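Local coordinates for KLLA0C04147p (Kluyveromyces lactis, PDB 5H2D), which binds ergosterol through its oxysterol-binding (ORD) domain and probably transfers sterols between membranes, at residues G20-Y25 with S132-S137; Y25-R30 with Q341-P346. All coordinates share one frame; numbering follows the deposited sequence.

Contact 1. Residues G20-Y25 with S132-S137; sequences GSFLGY and SRPDKS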
loop_
_atom_site.group_PDB
_atom_site.type_symbol
_atom_site.label_atom_id
_atom_site.label_comp_id
_atom_site.label_asym_id
_atom_site.label_seq_id
_atom_site.Cartn_x
_atom_site.Cartn_y
_atom_site.Cartn_z
ATOM N N GLY A 20 3.808 -16.089 -16.576
ATOM C CA GLY A 20 2.549 -16.626 -16.086
ATOM C C GLY A 20 1.950 -15.801 -14.971
ATOM O O GLY A 20 1.323 -16.357 -14.064
ATOM N N SER A 21 2.105 -14.479 -15.040
ATOM C CA SER A 21 1.727 -13.612 -13.923
ATOM C C SER A 21 0.234 -13.625 -13.635
ATOM O O SER A 21 -0.178 -13.282 -12.522
ATOM C CB SER A 21 2.180 -12.187 -14.231
ATOM O OG SER A 21 3.548 -12.179 -14.574
ATOM N N PHE A 22 -0.594 -13.985 -14.605
ATOM C CA PHE A 22 -2.034 -13.923 -14.427
ATOM C C PHE A 22 -2.666 -15.298 -14.324
ATOM O O PHE A 22 -3.880 -15.397 -14.120
ATOM C CB PHE A 22 -2.639 -13.102 -15.567
ATOM C CG PHE A 22 -1.954 -11.783 -15.742
ATOM C CD1 PHE A 22 -2.120 -10.782 -14.794
ATOM C CD2 PHE A 22 -1.084 -11.564 -16.795
ATOM C CE1 PHE A 22 -1.467 -9.578 -14.923
ATOM C CE2 PHE A 22 -0.416 -10.358 -16.924
ATOM C CZ PHE A 22 -0.612 -9.357 -15.985
ATOM N N LEU A 23 -1.866 -16.357 -14.416
ATOM C CA LEU A 23 -2.387 -17.699 -14.206
ATOM C C LEU A 23 -2.980 -17.822 -12.811
ATOM O O LEU A 23 -2.369 -17.391 -11.824
ATOM C CB LEU A 23 -1.281 -18.731 -14.394
ATOM C CG LEU A 23 -0.641 -18.731 -15.775
ATOM C CD1 LEU A 23 0.589 -19.610 -15.767
ATOM C CD2 LEU A 23 -1.652 -19.197 -16.826
ATOM N N GLY A 24 -4.168 -18.413 -12.737
ATOM C CA GLY A 24 -4.860 -18.622 -11.481
ATOM C C GLY A 24 -5.797 -17.498 -11.090
ATOM O O GLY A 24 -6.492 -17.615 -10.073
ATOM N N TYR A 25 -5.833 -16.412 -11.860
ATOM C CA TYR A 25 -6.672 -15.263 -11.552
ATOM C C TYR A 25 -7.916 -15.217 -12.432
ATOM O O TYR A 25 -8.479 -14.142 -12.676
ATOM C CB TYR A 25 -5.839 -13.980 -11.645
ATOM C CG TYR A 25 -4.954 -13.818 -10.418
ATOM C CD1 TYR A 25 -5.467 -13.286 -9.247
ATOM C CD2 TYR A 25 -3.627 -14.236 -10.424
ATOM C CE1 TYR A 25 -4.680 -13.156 -8.112
ATOM C CE2 TYR A 25 -2.826 -14.117 -9.289
ATOM C CZ TYR A 25 -3.371 -13.571 -8.143
ATOM O OH TYR A 25 -2.599 -13.455 -7.017
ATOM N N SER A 132 -2.507 -10.346 -8.586
ATOM C CA SER A 132 -2.412 -9.903 -9.968
ATOM C C SER A 132 -3.791 -9.518 -10.471
ATOM O O SER A 132 -4.810 -10.058 -10.028
ATOM C CB SER A 132 -1.810 -10.993 -10.856
ATOM O OG SER A 132 -0.488 -11.297 -10.448
ATOM N N ARG A 133 -3.818 -8.561 -11.400
ATOM C CA ARG A 133 -5.071 -8.080 -11.973
ATOM C C ARG A 133 -4.960 -8.205 -13.485
ATOM O O ARG A 133 -4.422 -7.313 -14.155
ATOM C CB ARG A 133 -5.362 -6.650 -11.531
ATOM C CG ARG A 133 -5.847 -6.550 -10.076
ATOM C CD ARG A 133 -7.243 -7.107 -9.885
ATOM N NE ARG A 133 -8.221 -6.281 -10.586
ATOM C CZ ARG A 133 -8.942 -5.318 -10.028
ATOM N NH1 ARG A 133 -8.830 -5.051 -8.730
ATOM N NH2 ARG A 133 -9.787 -4.613 -10.771
ATOM N N PRO A 134 -5.445 -9.314 -14.054
ATOM C CA PRO A 134 -5.392 -9.464 -15.516
ATOM C C PRO A 134 -6.044 -8.302 -16.242
ATOM O O PRO A 134 -5.559 -7.882 -17.301
ATOM C CB PRO A 134 -6.150 -10.778 -15.756
ATOM C CG PRO A 134 -6.063 -11.529 -14.452
ATOM C CD PRO A 134 -6.053 -10.477 -13.382
ATOM N N ASP A 135 -7.132 -7.766 -15.683
ATOM C CA ASP A 135 -7.864 -6.668 -16.304
ATOM C C ASP A 135 -7.084 -5.362 -16.303
ATOM O O ASP A 135 -7.417 -4.455 -17.076
ATOM C CB ASP A 135 -9.219 -6.469 -15.606
ATOM C CG ASP A 135 -9.091 -6.218 -14.105
ATOM O OD1 ASP A 135 -8.261 -6.882 -13.449
ATOM O OD2 ASP A 135 -9.840 -5.364 -13.585
ATOM N N LYS A 136 -6.065 -5.241 -15.452
ATOM C CA LYS A 136 -5.229 -4.054 -15.359
ATOM C C LYS A 136 -3.788 -4.313 -15.784
ATOM O O LYS A 136 -2.986 -3.377 -15.815
ATOM C CB LYS A 136 -5.242 -3.514 -13.919
ATOM C CG LYS A 136 -6.624 -3.256 -13.356
ATOM C CD LYS A 136 -7.388 -2.252 -14.215
ATOM C CE LYS A 136 -8.726 -1.905 -13.606
ATOM N NZ LYS A 136 -8.587 -0.987 -12.450
ATOM N N SER A 137 -3.440 -5.560 -16.078
ATOM C CA SER A 137 -2.104 -5.953 -16.519
ATOM C C SER A 137 -1.018 -5.664 -15.484
ATOM O O SER A 137 0.126 -5.375 -15.849
ATOM C CB SER A 137 -1.753 -5.298 -17.856
ATOM O OG SER A 137 -2.598 -5.801 -18.883
#
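Phe22 and Pro134 bring the two backbones closest, their CA atoms 5.7 Å apart, where a type I turn from Gly20 to Leu23 and an overlapping type II turn from Phe22 to Tyr25 lie against the end of strand 128-133 and the tight connection that follows it. Tyr25 carries its ring across Ser132. CG stands anti to its own carbonyl carbon (chi1 -77°), which lays one ring face over the serine: Ser132 CB makes a CH-pi contact 3.9 Å from the centroid of the Tyr25 ring, and the peptide N of Ser132 lies over the same face. Nearer the backbone, Tyr25 CB rests on Pro134 CG at 3.7 Å. The ring of Phe22 meets Pro134 obliquely, with Phe22 CD1 3.6 Å from Pro134 CA, and its far end reaches the hairpin turn, where Phe22 CZ is 3.7 Å from Ser137 C. Ser132 OG donates to Ser21 O at 2.9 Å, approaching at a C=O...O angle of 151° and tilted 25° from the carbonyl plane. Arg133 points the other way and grips Asp135 side-on: NE and NH2 each meet one carboxylate oxygen on its syn lone pair, within the guanidinium plane. The phenol of Tyr25 bonds to Glu130 on the same strand, and Ser21 OG is shared by Leu16 O and Arg139. A leucine in place of Tyr25 would probably uncover the Ser132 backbone and leave Glu130 without its phenol partner. A single hydroxyl bond, to the carbonyl of Ser21, joins the two segments directly; otherwise their contact is mostly apolar and CH-pi, while Glu130 and Arg139 add polar ties between the same hairpin and the loop after helix 7-18.

Contact 2. Residues Y25-R30 with Q341-P346; sequences YEDKLR and QPHLLP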
loop_
_atom_site.group_PDB
_atom_site.type_symbol
_atom_site.label_atom_id
_atom_site.label_comp_id
_atom_site.label_asym_id
_atom_site.label_seq_id
_atom_site.Cartn_x
_atom_site.Cartn_y
_atom_site.Cartn_z
ATOM N N TYR A 25 -5.833 -16.412 -11.860
ATOM C CA TYR A 25 -6.672 -15.263 -11.552
ATOM C C TYR A 25 -7.916 -15.217 -12.432
ATOM O O TYR A 25 -8.479 -14.142 -12.676
ATOM C CB TYR A 25 -5.839 -13.980 -11.645
ATOM C CG TYR A 25 -4.954 -13.818 -10.418
ATOM C CD1 TYR A 25 -5.467 -13.286 -9.247
ATOM C CD2 TYR A 25 -3.627 -14.236 -10.424
ATOM C CE1 TYR A 25 -4.680 -13.156 -8.112
ATOM C CE2 TYR A 25 -2.826 -14.117 -9.289
ATOM C CZ TYR A 25 -3.371 -13.571 -8.143
ATOM O OH TYR A 25 -2.599 -13.455 -7.017
ATOM N N GLU A 26 -8.382 -16.396 -12.869
ATOM C CA GLU A 26 -9.533 -16.473 -13.763
ATOM C C GLU A 26 -10.845 -16.160 -13.057
ATOM O O GLU A 26 -11.799 -15.716 -13.709
ATOM C CB GLU A 26 -9.602 -17.861 -14.406
ATOM C CG GLU A 26 -8.412 -18.193 -15.299
ATOM C CD GLU A 26 -7.183 -18.663 -14.526
ATOM O OE1 GLU A 26 -6.070 -18.679 -15.110
ATOM O OE2 GLU A 26 -7.331 -19.031 -13.344
ATOM N N ASP A 27 -10.929 -16.383 -11.745
ATOM C CA ASP A 27 -12.182 -16.157 -11.034
ATOM C C ASP A 27 -12.523 -14.673 -10.977
ATOM O O ASP A 27 -11.647 -13.805 -10.877
ATOM C CB ASP A 27 -12.113 -16.710 -9.608
ATOM C CG ASP A 27 -11.800 -18.179 -9.571
ATOM O OD1 ASP A 27 -12.534 -18.968 -10.208
ATOM O OD2 ASP A 27 -10.807 -18.552 -8.922
ATOM N N LYS A 28 -13.819 -14.391 -11.027
ATOM C CA LYS A 28 -14.302 -13.034 -10.821
ATOM C C LYS A 28 -13.909 -12.540 -9.429
ATOM O O LYS A 28 -13.939 -13.297 -8.454
ATOM C CB LYS A 28 -15.820 -13.021 -11.012
ATOM C CG LYS A 28 -16.575 -11.804 -10.535
ATOM C CD LYS A 28 -18.054 -11.988 -10.863
ATOM C CE LYS A 28 -18.959 -11.472 -9.763
ATOM N NZ LYS A 28 -19.194 -10.011 -9.879
ATOM N N LEU A 29 -13.519 -11.268 -9.346
ATOM C CA LEU A 29 -13.119 -10.687 -8.066
ATOM C C LEU A 29 -14.171 -10.942 -6.994
ATOM O O LEU A 29 -15.375 -10.835 -7.237
ATOM C CB LEU A 29 -12.902 -9.180 -8.215
ATOM C CG LEU A 29 -11.771 -8.732 -9.135
ATOM C CD1 LEU A 29 -11.768 -7.229 -9.282
ATOM C CD2 LEU A 29 -10.434 -9.213 -8.589
ATOM N N ARG A 30 -13.714 -11.246 -5.780
ATOM C CA ARG A 30 -14.643 -11.410 -4.674
ATOM C C ARG A 30 -15.395 -10.110 -4.388
ATOM O O ARG A 30 -14.793 -9.031 -4.281
ATOM C CB ARG A 30 -13.896 -11.872 -3.419
ATOM C CG ARG A 30 -14.819 -12.083 -2.222
ATOM C CD ARG A 30 -14.129 -12.861 -1.128
ATOM N NE ARG A 30 -13.151 -12.048 -0.396
ATOM C CZ ARG A 30 -12.624 -12.435 0.756
ATOM N NH1 ARG A 30 -12.989 -13.604 1.287
ATOM N NH2 ARG A 30 -11.754 -11.648 1.391
ATOM N N GLN A 341 -9.627 -17.577 -3.715
ATOM C CA GLN A 341 -10.260 -17.841 -5.005
ATOM C C GLN A 341 -9.985 -19.278 -5.445
ATOM O O GLN A 341 -8.824 -19.710 -5.450
ATOM C CB GLN A 341 -9.749 -16.850 -6.055
ATOM C CG GLN A 341 -10.023 -15.374 -5.731
ATOM C CD GLN A 341 -11.484 -14.965 -5.891
ATOM O OE1 GLN A 341 -12.330 -15.289 -5.065
ATOM N NE2 GLN A 341 -11.773 -14.222 -6.957
ATOM N N PRO A 342 -11.014 -20.027 -5.853
ATOM C CA PRO A 342 -10.833 -21.473 -6.099
ATOM C C PRO A 342 -9.753 -21.810 -7.117
ATOM O O PRO A 342 -8.992 -22.760 -6.899
ATOM C CB PRO A 342 -12.218 -21.918 -6.599
ATOM C CG PRO A 342 -13.173 -20.863 -6.163
ATOM C CD PRO A 342 -12.407 -19.576 -5.994
ATOM N N HIS A 343 -9.683 -21.088 -8.240
ATOM C CA HIS A 343 -8.660 -21.354 -9.246
ATOM C C HIS A 343 -7.295 -20.806 -8.869
ATOM O O HIS A 343 -6.303 -21.182 -9.497
ATOM C CB HIS A 343 -9.073 -20.784 -10.605
ATOM C CG HIS A 343 -10.199 -21.528 -11.247
ATOM N ND1 HIS A 343 -11.504 -21.090 -11.200
ATOM C CD2 HIS A 343 -10.218 -22.696 -11.933
ATOM C CE1 HIS A 343 -12.279 -21.948 -11.839
ATOM N NE2 HIS A 343 -11.522 -22.932 -12.293
ATOM N N LEU A 344 -7.224 -19.933 -7.861
ATOM C CA LEU A 344 -5.954 -19.368 -7.432
ATOM C C LEU A 344 -5.223 -20.271 -6.444
ATOM O O LEU A 344 -3.997 -20.423 -6.535
ATOM C CB LEU A 344 -6.200 -17.989 -6.805
ATOM C CG LEU A 344 -4.951 -17.298 -6.277
ATOM C CD1 LEU A 344 -3.962 -17.050 -7.390
ATOM C CD2 LEU A 344 -5.332 -15.990 -5.605
ATOM N N LEU A 345 -5.956 -20.886 -5.514
ATOM C CA LEU A 345 -5.321 -21.631 -4.430
ATOM C C LEU A 345 -4.253 -22.624 -4.888
ATOM O O LEU A 345 -3.197 -22.686 -4.234
ATOM C CB LEU A 345 -6.392 -22.350 -3.592
ATOM C CG LEU A 345 -7.373 -21.442 -2.847
ATOM C CD1 LEU A 345 -8.427 -22.264 -2.110
ATOM C CD2 LEU A 345 -6.618 -20.555 -1.871
ATOM N N PRO A 346 -4.438 -23.410 -5.954
ATOM C CA PRO A 346 -3.401 -24.397 -6.311
ATOM C C PRO A 346 -2.071 -23.776 -6.713
ATOM O O PRO A 346 -1.042 -24.462 -6.636
ATOM C CB PRO A 346 -4.031 -25.170 -7.480
ATOM C CG PRO A 346 -5.514 -24.944 -7.337
ATOM C CD PRO A 346 -5.616 -23.514 -6.834
HETATM O O HOH W 1 -9.518 -14.047 -8.873
#
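Asp27 and His343 form the polar centre of this contact through two bonds, one to each carboxylate oxygen. The imidazole ND1 of His343 donates to OD1 of Asp27 at 2.6 Å, almost straight (170°) and within the ring plane, though it meets the carboxylate 26° out of its own plane. The other oxygen is taken by the backbone: His343 N donates to the syn lone pair of Asp27 OD2 at 2.9 Å. Ring and carboxylate planes are inclined to each other, and with both oxygens held the carboxylate of Asp27 is limited in its rotation. Next to this pair, Gln341 reaches the neighbouring backbone with its amide. Bent at chi2 (-73°), the chain brings NE2 to Lys28 O at 2.8 Å, from above the carbonyl plane and not along a lone pair, and the same NE2 gives its second bond to a water that also donates to Asp27 O. On the apolar side Leu344 lays both methyls on Tyr25; CD1 lies 3.9 Å from the centroid of the Tyr25 ring in a CH-pi contact over its face. The 341-345 turn is held from within, as Gln341 O accepts from both Leu344 N and Leu345 N, which probably helps present His343 N to the aspartate. Farther out, Glu26 OE1 bonds Gly24 N, and Arg30 makes a salt bridge to Glu363 and a bond to Val335 O, tying the end of 25-30 to helices 332-337 and 357-363. Asp27 is likely to polarise the His343 ring and to stabilise its protonated form, so this surface contact between two loops probably draws much of its hold from the short, charge-assisted pairing.

How the contacts relate
The centres of contacts 1 and 2 lie about 10 Å apart, on the same side of the chain's centre, and Tyr25 belongs to both. Its ring is sandwiched: contact 1 covers one face with strand 128-133, contact 2 the opposite face with the loop between helices 332-337 and 357-363. In sequence the order is 20-25, 25-30, 132-137 and 341-346, so the segments of the two contacts alternate. The loop after helix 7-18 thereby joins the edge of the beta structure to a loop of the C-terminal region. The two contacts also touch directly, with Leu29 CD1 3.5 Å from Arg133 CZ.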